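Side-chain contacts in putative rubredoxin reductase (Rhodopseudomonas palustris, PDB 3FG2), which probably catalyses the NADH-dependent reduction of ferredoxin through its bound FAD, passing electrons on toward the cytochrome P450 CYP199A2: residues 14-17 and 18-22; 180-183 and 184-188; 257-260 and 261-265; 301-304 and 305-309. All blocks are in the same frame, centred on the assembly; numbering follows the deposited sequence.

Contact 1. Residues 14-17 and 18-22; sequences FQVA and VSLRQ
The carbonyl oxygen of Gln15 is held twice by Ser19. The backbone N of Ser19 gives the helical bond to Gln15 O at 2.7 Å, nearly straight, and Ser19 OG adds a second at 3.1 Å to the same Gln15 O. The hydroxyl comes in above the carbonyl plane, 38° out of it, while the amide stays closer to the plane. With OG trans to its own carbonyl carbon (chi1 -68°), the serine hydroxyl folds back along the helix to the residue four places earlier, a common way for serine to satisfy itself in a buried helix. The Gln15 side chain bends at chi2 and brings OE1 to 2.9 Å from Ser19 OG, so both oxygens of Gln15 lie close to this hydroxyl. Replacing Ser19 with alanine would probably leave Gln15 O with the backbone amide as its one donor here and take away the contact beside OE1. On another side of the helix Val18 CG2 sits over a face of the Phe14 ring, 3.8 Å from the ring centroid and displaced toward the rim, a CH-pi contact. Phe14 also stacks with Phe61, and Phe66 of helix 64-69 touches both Phe14 and Val18, so large apolar residues suit this face. Ala17 and Leu20 turn to strand 4-7, Ala17 packing on Ile6 and Leu20 on Val4. These residues belong to the helix of the beta-alpha-beta unit 4-7, 11-22, 29-32, whose start belongs to the glycine-rich GxGxxG turn at the FAD.

Contact 2. Residues 180-183 and 184-188; sequences RVVT and PEISS
Val182 reaches over the start of helix 184-196, and each of its carbons meets something. Its CB lies 3.8 Å from Ile186 CB. Beyond it, CG1 comes within 4.1 Å of Ile186 CG2. The other methyl, CG2, is placed between the backbone N and the carbonyl carbon (chi1 -54°), and from there it touches both Ile186 CB and, at 3.5 Å, Ser187 OG. The valine and isoleucine side chains cross at about a right angle, two beta-branched groups whose short stems fill the bend where loop becomes helix. Ser187 is small enough to fit beside the valine methyl, and its OG is occupied elsewhere, by Val177 O and Arg176 NH1.

Thr183 occupies the N-cap position. Its carbonyl oxygen accepts from Ile186 N at 2.9 Å, with the donor well above the carbonyl plane, and more weakly from Ser187 N. Pro184 suits the first turn, since it has no amide hydrogen to be satisfied there and its ring fixes phi. The threonine hydroxyl makes no capping bond and meets acid groups instead: Glu366 OE1 is its main partner, and Glu185 OE1, 2.8 Å from Thr183 OG1, is the other acceptor within range of the one proton. Glu185 doubles back at chi2 (72°) to bring OE1 there. Two carboxylates so near one another would probably raise the pKa of one of them. The helix start rests on the antiparallel sheet of the C-terminal region: Ile186 meets Phe352 of strand 351-358, Glu185 touches Val341 and Ile343 of strand 340-344, and Val182 lies on Glu366 of strand 361-368.

Contact 3. Residues 257-260 and 261-265; sequences IIVD and QQLLT
The carboxylate of Asp260 is approached through OD1 on both of its faces: Gln262 N comes from one side at 2.9 Å and Leu264 N from the other at 3.1 Å, both to Asp260 OD1 and both well out of the carboxylate plane. Leu264 CB lies 3.5 Å from Asp260 OD1, the two side chains side by side and pointing the same way. Two amide hydrogens from opposite faces pin the group's rotation, and chi1 near 60° puts CG between the backbone N and carbonyl carbon, just where it can lean over the turn. The bond to Gln262 N makes an Asx turn. A leucine in place of Asp260 would probably leave the amides of Gln262 and Leu264 without this acceptor and let the turn move more easily.

The backbone closes the same loop: Leu263 N gives its hydrogen to Asp260 O, and Asp260 N gives its own to Leu264 O at 2.9 Å. Leu264 O also lies 3.1 Å from Val259 CA, a CH...O contact. Val259 CG2 packs on Leu263 CD2 at 4.1 Å and Val259 CG1 on Thr265 CG2 at 3.9 Å, apolar branches that turn inward to Phe279 and Ala272. With Leu263 at positive phi (64°), the whole is a type I turn followed by a G1-type beta bulge, a tight reversal at the end of strand 257-259, edge strand of a small mixed sheet.

Contact 4. Residues 301-304 and 305-309; sequences RCVA and ARLTG
Val303 and Leu307 stand a helical turn apart and lie side by side, with Val303 CG1 3.7 Å from Leu307 CD1. CG1 is trans to the backbone N (chi1 167°), which carries this methyl forward along the helix to the leucine tip. The backbone joins the pair too: Leu307 N bonds to Val303 O at 2.9 Å, almost along the C=O axis. A branched apolar residue suits the buried place of Val303, which also meets Ile273 and Val16.

Ala304 keeps its side chain small where helix 11-22 comes close, and its carbonyl faces the end of the helix. There Thr308 OG1 lies 3.1 Å from Ala304 O and 3.2 Å from Ala305 O; the one hydroxyl proton may serve either. Ala305 carries the regular helical bond from its N to Arg301 O, and its CB lies 3.3 Å from Arg301 O, as is routine in a helix. Past Arg306 the chain turns through a type I beta turn to Gly309, whose backbone angles (phi 145°) call for glycine. This is the C-terminal end of helix 293-306, the helix whose first residue, Val293, binds FAD.

Contacts 1, 3 and 4 gather on one side of the chain. Contacts 1 and 4 have centres about 9 Å apart and meet directly, Ser19 CB on Ala304 CB at 3.5 Å, consistent with the small size of both residues where the two helices pack. Contact 3, with its centre about 13 Å from that of contact 4, reaches the same helix through Leu263, whose CD1 lies 4.0 Å from Val303 CG2, and through the weak bond of Arg306 NH1 to Gln262 O, while Arg306 NH2 has its stronger bond to Ser271 OG. The FAD is nearest to contact 1, about 7 Å from the Phe14 side chain. Contact 2 stands alone, its centre about 35 Å from that of contact 1 across the chain.

Contact 1. Residues 14-17 and 18-22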
loop_
_atom_site.group_PDB
_atom_site.type_symbol
_atom_site.label_atom_id
_atom_site.label_comp_id
_atom_site.label_asym_id
_atom_site.label_seq_id
_atom_site.Cartn_x
_atom_site.Cartn_y
_atom_site.Cartn_z
ATOM N N PHE A 14 -11.405 -1.427 9.043
ATOM C CA PHE A 14 -12.699 -1.951 8.636
ATOM C C PHE A 14 -12.748 -3.477 8.745
ATOM O O PHE A 14 -13.721 -4.041 9.246
ATOM C CB PHE A 14 -12.996 -1.531 7.196
ATOM C CG PHE A 14 -14.172 -2.237 6.592
ATOM C CD1 PHE A 14 -15.464 -1.911 6.972
ATOM C CD2 PHE A 14 -13.981 -3.247 5.651
ATOM C CE1 PHE A 14 -16.559 -2.582 6.421
ATOM C CE2 PHE A 14 -15.067 -3.925 5.094
ATOM C CZ PHE A 14 -16.358 -3.592 5.480
ATOM N N GLN A 15 -11.692 -4.138 8.277
ATOM C CA GLN A 15 -11.629 -5.596 8.307
ATOM C C GLN A 15 -11.639 -6.200 9.706
ATOM O O GLN A 15 -12.302 -7.211 9.938
ATOM C CB GLN A 15 -10.397 -6.091 7.550
ATOM C CG GLN A 15 -10.372 -7.598 7.355
ATOM C CD GLN A 15 -11.571 -8.103 6.567
ATOM O OE1 GLN A 15 -12.318 -8.974 7.031
ATOM N NE2 GLN A 15 -11.761 -7.557 5.366
ATOM N N VAL A 16 -10.907 -5.607 10.642
ATOM C CA VAL A 16 -10.892 -6.152 11.993
ATOM C C VAL A 16 -12.282 -6.002 12.620
ATOM O O VAL A 16 -12.744 -6.877 13.350
ATOM C CB VAL A 16 -9.841 -5.459 12.883
ATOM C CG1 VAL A 16 -10.222 -4.019 13.126
ATOM C CG2 VAL A 16 -9.710 -6.204 14.194
ATOM N N ALA A 17 -12.955 -4.898 12.320
ATOM C CA ALA A 17 -14.293 -4.675 12.851
ATOM C C ALA A 17 -15.203 -5.790 12.345
ATOM O O ALA A 17 -15.875 -6.473 13.121
ATOM C CB ALA A 17 -14.827 -3.317 12.391
ATOM N N VAL A 18 -15.211 -5.964 11.029
ATOM C CA VAL A 18 -16.029 -6.982 10.396
ATOM C C VAL A 18 -15.680 -8.393 10.859
ATOM O O VAL A 18 -16.564 -9.141 11.270
ATOM C CB VAL A 18 -15.906 -6.895 8.865
ATOM C CG1 VAL A 18 -16.516 -8.126 8.211
ATOM C CG2 VAL A 18 -16.604 -5.634 8.374
ATOM N N SER A 19 -14.400 -8.750 10.809
ATOM C CA SER A 19 -13.971 -10.080 11.220
ATOM C C SER A 19 -14.279 -10.341 12.684
ATOM O O SER A 19 -14.492 -11.486 13.094
ATOM C CB SER A 19 -12.474 -10.260 10.977
ATOM O OG SER A 19 -12.191 -10.269 9.589
ATOM N N LEU A 20 -14.296 -9.274 13.469
ATOM C CA LEU A 20 -14.580 -9.390 14.889
ATOM C C LEU A 20 -16.030 -9.861 15.042
ATOM O O LEU A 20 -16.320 -10.786 15.807
ATOM C CB LEU A 20 -14.368 -8.031 15.553
ATOM C CG LEU A 20 -13.775 -7.912 16.960
ATOM C CD1 LEU A 20 -12.746 -9.003 17.235
ATOM C CD2 LEU A 20 -13.143 -6.519 17.078
ATOM N N ARG A 21 -16.932 -9.233 14.291
ATOM C CA ARG A 21 -18.344 -9.598 14.340
ATOM C C ARG A 21 -18.588 -10.997 13.788
ATOM O O ARG A 21 -19.312 -11.791 14.393
ATOM C CB ARG A 21 -19.200 -8.587 13.567
ATOM C CG ARG A 21 -19.492 -7.294 14.327
ATOM C CD ARG A 21 -20.028 -7.574 15.739
ATOM N NE ARG A 21 -20.524 -6.364 16.388
ATOM C CZ ARG A 21 -20.335 -6.078 17.670
ATOM N NH1 ARG A 21 -19.661 -6.918 18.441
ATOM N NH2 ARG A 21 -20.806 -4.947 18.179
ATOM N N GLN A 22 -17.996 -11.300 12.638
ATOM C CA GLN A 22 -18.170 -12.622 12.051
ATOM C C GLN A 22 -17.841 -13.687 13.081
ATOM O O GLN A 22 -18.503 -14.716 13.148
ATOM C CB GLN A 22 -17.273 -12.795 10.823
ATOM C CG GLN A 22 -17.738 -12.007 9.607
ATOM C CD GLN A 22 -16.834 -12.213 8.413
ATOM O OE1 GLN A 22 -16.616 -13.341 7.975
ATOM N NE2 GLN A 22 -16.302 -11.124 7.878
#

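Contact 2. Residues 180-183 and 184-188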
loop_
_atom_site.group_PDB
_atom_site.type_symbol
_atom_site.label_atom_id
_atom_site.label_comp_id
_atom_site.label_asym_id
_atom_site.label_seq_id
_atom_site.Cartn_x
_atom_site.Cartn_y
_atom_site.Cartn_z
ATOM N N ARG A 180 12.498 -0.427 -5.115
ATOM C CA ARG A 180 12.245 -0.852 -3.744
ATOM C C ARG A 180 11.399 -2.124 -3.661
ATOM O O ARG A 180 11.389 -2.792 -2.624
ATOM C CB ARG A 180 11.529 0.279 -2.993
ATOM C CG ARG A 180 11.091 -0.029 -1.565
ATOM C CD ARG A 180 12.284 -0.148 -0.614
ATOM N NE ARG A 180 12.607 -1.540 -0.310
ATOM C CZ ARG A 180 12.065 -2.243 0.679
ATOM N NH1 ARG A 180 11.166 -1.691 1.485
ATOM N NH2 ARG A 180 12.411 -3.507 0.854
ATOM N N VAL A 181 10.713 -2.479 -4.749
ATOM C CA VAL A 181 9.827 -3.637 -4.701
ATOM C C VAL A 181 9.885 -4.747 -5.756
ATOM O O VAL A 181 9.304 -5.809 -5.536
ATOM C CB VAL A 181 8.357 -3.163 -4.615
ATOM C CG1 VAL A 181 8.103 -2.484 -3.278
ATOM C CG2 VAL A 181 8.063 -2.186 -5.748
ATOM N N VAL A 182 10.551 -4.526 -6.887
ATOM C CA VAL A 182 10.629 -5.569 -7.919
ATOM C C VAL A 182 12.057 -5.764 -8.415
ATOM O O VAL A 182 12.914 -4.895 -8.209
ATOM C CB VAL A 182 9.736 -5.235 -9.154
ATOM C CG1 VAL A 182 8.313 -4.952 -8.710
ATOM C CG2 VAL A 182 10.309 -4.043 -9.919
ATOM N N THR A 183 12.311 -6.896 -9.069
ATOM C CA THR A 183 13.647 -7.175 -9.604
ATOM C C THR A 183 13.808 -6.489 -10.976
ATOM O O THR A 183 12.821 -6.143 -11.628
ATOM C CB THR A 183 13.909 -8.708 -9.717
ATOM O OG1 THR A 183 12.937 -9.318 -10.579
ATOM C CG2 THR A 183 13.838 -9.355 -8.339
ATOM N N PRO A 184 15.056 -6.289 -11.430
ATOM C CA PRO A 184 15.362 -5.636 -12.710
ATOM C C PRO A 184 14.555 -6.033 -13.950
ATOM O O PRO A 184 14.207 -5.170 -14.756
ATOM C CB PRO A 184 16.857 -5.904 -12.884
ATOM C CG PRO A 184 17.351 -5.917 -11.467
ATOM C CD PRO A 184 16.292 -6.761 -10.785
ATOM N N GLU A 185 14.261 -7.320 -14.116
ATOM C CA GLU A 185 13.504 -7.752 -15.289
ATOM C C GLU A 185 12.110 -7.125 -15.331
ATOM O O GLU A 185 11.568 -6.880 -16.409
ATOM C CB GLU A 185 13.387 -9.278 -15.342
ATOM C CG GLU A 185 14.706 -10.029 -15.206
ATOM C CD GLU A 185 15.282 -9.974 -13.778
ATOM O OE1 GLU A 185 14.491 -9.962 -12.798
ATOM O OE2 GLU A 185 16.528 -9.961 -13.636
ATOM N N ILE A 186 11.526 -6.870 -14.166
ATOM C CA ILE A 186 10.207 -6.248 -14.120
ATOM C C ILE A 186 10.323 -4.757 -14.433
ATOM O O ILE A 186 9.528 -4.214 -15.207
ATOM C CB ILE A 186 9.535 -6.439 -12.737
ATOM C CG1 ILE A 186 9.355 -7.936 -12.451
ATOM C CG2 ILE A 186 8.185 -5.740 -12.705
ATOM C CD1 ILE A 186 8.569 -8.686 -13.521
ATOM N N SER A 187 11.320 -4.097 -13.848
ATOM C CA SER A 187 11.525 -2.673 -14.100
ATOM C C SER A 187 11.724 -2.445 -15.589
ATOM O O SER A 187 11.095 -1.576 -16.189
ATOM C CB SER A 187 12.754 -2.160 -13.356
ATOM O OG SER A 187 12.639 -2.393 -11.969
ATOM N N SER A 188 12.610 -3.237 -16.179
ATOM C CA SER A 188 12.908 -3.134 -17.600
ATOM C C SER A 188 11.635 -3.210 -18.449
ATOM O O SER A 188 11.387 -2.338 -19.283
ATOM C CB SER A 188 13.880 -4.246 -18.003
ATOM O OG SER A 188 14.175 -4.197 -19.386
#

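Contact 3. Residues 257-260 and 261-265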
loop_
_atom_site.group_PDB
_atom_site.type_symbol
_atom_site.label_atom_id
_atom_site.label_comp_id
_atom_site.label_asym_id
_atom_site.label_seq_id
_atom_site.Cartn_x
_atom_site.Cartn_y
_atom_site.Cartn_z
ATOM N N ILE A 257 4.643 0.856 14.295
ATOM C CA ILE A 257 4.367 0.580 15.704
ATOM C C ILE A 257 4.781 -0.867 15.964
ATOM O O ILE A 257 4.240 -1.793 15.363
ATOM C CB ILE A 257 2.864 0.741 16.023
ATOM C CG1 ILE A 257 2.366 2.091 15.509
ATOM C CG2 ILE A 257 2.629 0.637 17.535
ATOM C CD1 ILE A 257 0.882 2.327 15.736
ATOM N N ILE A 258 5.740 -1.061 16.863
ATOM C CA ILE A 258 6.242 -2.397 17.161
ATOM C C ILE A 258 5.250 -3.319 17.863
ATOM O O ILE A 258 4.609 -2.940 18.843
ATOM C CB ILE A 258 7.549 -2.321 17.986
ATOM C CG1 ILE A 258 8.657 -1.695 17.129
ATOM C CG2 ILE A 258 7.976 -3.713 18.432
ATOM C CD1 ILE A 258 9.925 -1.357 17.902
ATOM N N VAL A 259 5.137 -4.534 17.328
ATOM C CA VAL A 259 4.241 -5.560 17.855
ATOM C C VAL A 259 4.902 -6.940 17.717
ATOM O O VAL A 259 5.776 -7.128 16.872
ATOM C CB VAL A 259 2.881 -5.553 17.096
ATOM C CG1 VAL A 259 2.176 -4.216 17.291
ATOM C CG2 VAL A 259 3.105 -5.812 15.617
ATOM N N ASP A 260 4.496 -7.895 18.554
ATOM C CA ASP A 260 5.070 -9.241 18.499
ATOM C C ASP A 260 4.367 -10.143 17.482
ATOM O O ASP A 260 3.608 -9.662 16.645
ATOM C CB ASP A 260 5.044 -9.906 19.887
ATOM C CG ASP A 260 3.640 -10.040 20.460
ATOM O OD1 ASP A 260 2.651 -9.958 19.693
ATOM O OD2 ASP A 260 3.531 -10.242 21.693
ATOM N N GLN A 261 4.625 -11.447 17.555
ATOM C CA GLN A 261 4.024 -12.409 16.632
ATOM C C GLN A 261 2.503 -12.338 16.577
ATOM O O GLN A 261 1.894 -12.657 15.558
ATOM C CB GLN A 261 4.428 -13.832 17.011
ATOM C CG GLN A 261 5.905 -14.116 16.881
ATOM C CD GLN A 261 6.285 -15.496 17.396
ATOM O OE1 GLN A 261 7.453 -15.888 17.338
ATOM N NE2 GLN A 261 5.303 -16.238 17.904
ATOM N N GLN A 262 1.887 -11.925 17.675
ATOM C CA GLN A 262 0.438 -11.851 17.715
ATOM C C GLN A 262 -0.100 -10.454 17.468
ATOM O O GLN A 262 -1.277 -10.180 17.716
ATOM C CB GLN A 262 -0.070 -12.405 19.046
ATOM C CG GLN A 262 -0.062 -13.930 19.090
ATOM C CD GLN A 262 -0.264 -14.481 20.488
ATOM O OE1 GLN A 262 -1.077 -13.969 21.262
ATOM N NE2 GLN A 262 0.468 -15.541 20.816
ATOM N N LEU A 263 0.771 -9.581 16.970
ATOM C CA LEU A 263 0.412 -8.204 16.648
ATOM C C LEU A 263 0.007 -7.396 17.878
ATOM O O LEU A 263 -0.837 -6.500 17.806
ATOM C CB LEU A 263 -0.706 -8.199 15.594
ATOM C CG LEU A 263 -0.410 -9.176 14.441
ATOM C CD1 LEU A 263 -1.546 -9.190 13.430
ATOM C CD2 LEU A 263 0.894 -8.776 13.780
ATOM N N LEU A 264 0.632 -7.724 19.007
ATOM C CA LEU A 264 0.382 -7.040 20.270
ATOM C C LEU A 264 1.557 -6.139 20.614
ATOM O O LEU A 264 2.714 -6.525 20.434
ATOM C CB LEU A 264 0.197 -8.054 21.403
ATOM C CG LEU A 264 -1.168 -8.727 21.542
ATOM C CD1 LEU A 264 -1.064 -9.942 22.460
ATOM C CD2 LEU A 264 -2.171 -7.716 22.086
ATOM N N THR A 265 1.255 -4.937 21.100
ATOM C CA THR A 265 2.304 -4.004 21.502
ATOM C C THR A 265 2.799 -4.466 22.866
ATOM O O THR A 265 2.391 -5.519 23.356
ATOM C CB THR A 265 1.773 -2.577 21.666
ATOM O OG1 THR A 265 0.825 -2.549 22.742
ATOM C CG2 THR A 265 1.111 -2.094 20.369
#

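Contact 4. Residues 301-304 and 305-309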
loop_
_atom_site.group_PDB
_atom_site.type_symbol
_atom_site.label_atom_id
_atom_site.label_comp_id
_atom_site.label_asym_id
_atom_site.label_seq_id
_atom_site.Cartn_x
_atom_site.Cartn_y
_atom_site.Cartn_z
ATOM N N ARG A 301 -7.666 -10.240 10.390
ATOM C CA ARG A 301 -8.236 -11.543 10.712
ATOM C C ARG A 301 -7.519 -12.159 11.918
ATOM O O ARG A 301 -8.157 -12.702 12.824
ATOM C CB ARG A 301 -8.124 -12.481 9.504
ATOM C CG ARG A 301 -9.149 -12.220 8.399
ATOM C CD ARG A 301 -8.873 -13.097 7.178
ATOM N NE ARG A 301 -10.049 -13.268 6.325
ATOM C CZ ARG A 301 -10.657 -12.288 5.664
ATOM N NH1 ARG A 301 -10.205 -11.047 5.747
ATOM N NH2 ARG A 301 -11.729 -12.549 4.926
ATOM N N CYS A 302 -6.191 -12.064 11.922
ATOM C CA CYS A 302 -5.385 -12.604 13.006
ATOM C C CYS A 302 -5.764 -12.033 14.373
ATOM O O CYS A 302 -5.841 -12.767 15.367
ATOM C CB CYS A 302 -3.911 -12.330 12.740
ATOM S SG CYS A 302 -2.834 -12.967 14.026
ATOM N N VAL A 303 -5.978 -10.718 14.421
ATOM C CA VAL A 303 -6.359 -10.044 15.656
ATOM C C VAL A 303 -7.784 -10.417 16.050
ATOM O O VAL A 303 -8.049 -10.723 17.213
ATOM C CB VAL A 303 -6.259 -8.512 15.507
ATOM C CG1 VAL A 303 -6.954 -7.813 16.676
ATOM C CG2 VAL A 303 -4.800 -8.107 15.458
ATOM N N ALA A 304 -8.696 -10.391 15.083
ATOM C CA ALA A 304 -10.085 -10.738 15.345
ATOM C C ALA A 304 -10.150 -12.150 15.914
ATOM O O ALA A 304 -10.922 -12.425 16.834
ATOM C CB ALA A 304 -10.894 -10.657 14.069
ATOM N N ALA A 305 -9.329 -13.041 15.368
ATOM C CA ALA A 305 -9.303 -14.423 15.820
ATOM C C ALA A 305 -8.790 -14.512 17.249
ATOM O O ALA A 305 -9.267 -15.328 18.043
ATOM C CB ALA A 305 -8.428 -15.256 14.897
ATOM N N ARG A 306 -7.822 -13.665 17.576
ATOM C CA ARG A 306 -7.246 -13.662 18.917
ATOM C C ARG A 306 -8.241 -13.138 19.948
ATOM O O ARG A 306 -8.538 -13.803 20.937
ATOM C CB ARG A 306 -5.987 -12.795 18.948
ATOM C CG ARG A 306 -5.105 -13.017 20.170
ATOM C CD ARG A 306 -4.000 -11.981 20.223
ATOM N NE ARG A 306 -4.537 -10.692 20.641
ATOM C CZ ARG A 306 -4.180 -9.523 20.130
ATOM N NH1 ARG A 306 -3.275 -9.462 19.163
ATOM N NH2 ARG A 306 -4.733 -8.413 20.596
ATOM N N LEU A 307 -8.760 -11.941 19.707
ATOM C CA LEU A 307 -9.702 -11.322 20.629
ATOM C C LEU A 307 -10.971 -12.140 20.837
ATOM O O LEU A 307 -11.849 -11.733 21.603
ATOM C CB LEU A 307 -10.072 -9.921 20.137
ATOM C CG LEU A 307 -8.912 -8.939 19.957
ATOM C CD1 LEU A 307 -9.439 -7.601 19.454
ATOM C CD2 LEU A 307 -8.188 -8.764 21.278
ATOM N N THR A 308 -11.076 -13.284 20.160
ATOM C CA THR A 308 -12.255 -14.131 20.302
ATOM C C THR A 308 -11.934 -15.572 20.656
ATOM O O THR A 308 -12.827 -16.419 20.618
ATOM C CB THR A 308 -13.132 -14.162 19.019
ATOM O OG1 THR A 308 -12.441 -14.857 17.973
ATOM C CG2 THR A 308 -13.479 -12.752 18.566
ATOM N N GLY A 309 -10.683 -15.875 20.991
ATOM C CA GLY A 309 -10.384 -17.250 21.344
ATOM C C GLY A 309 -9.041 -17.842 20.971
ATOM O O GLY A 309 -8.225 -18.110 21.854
#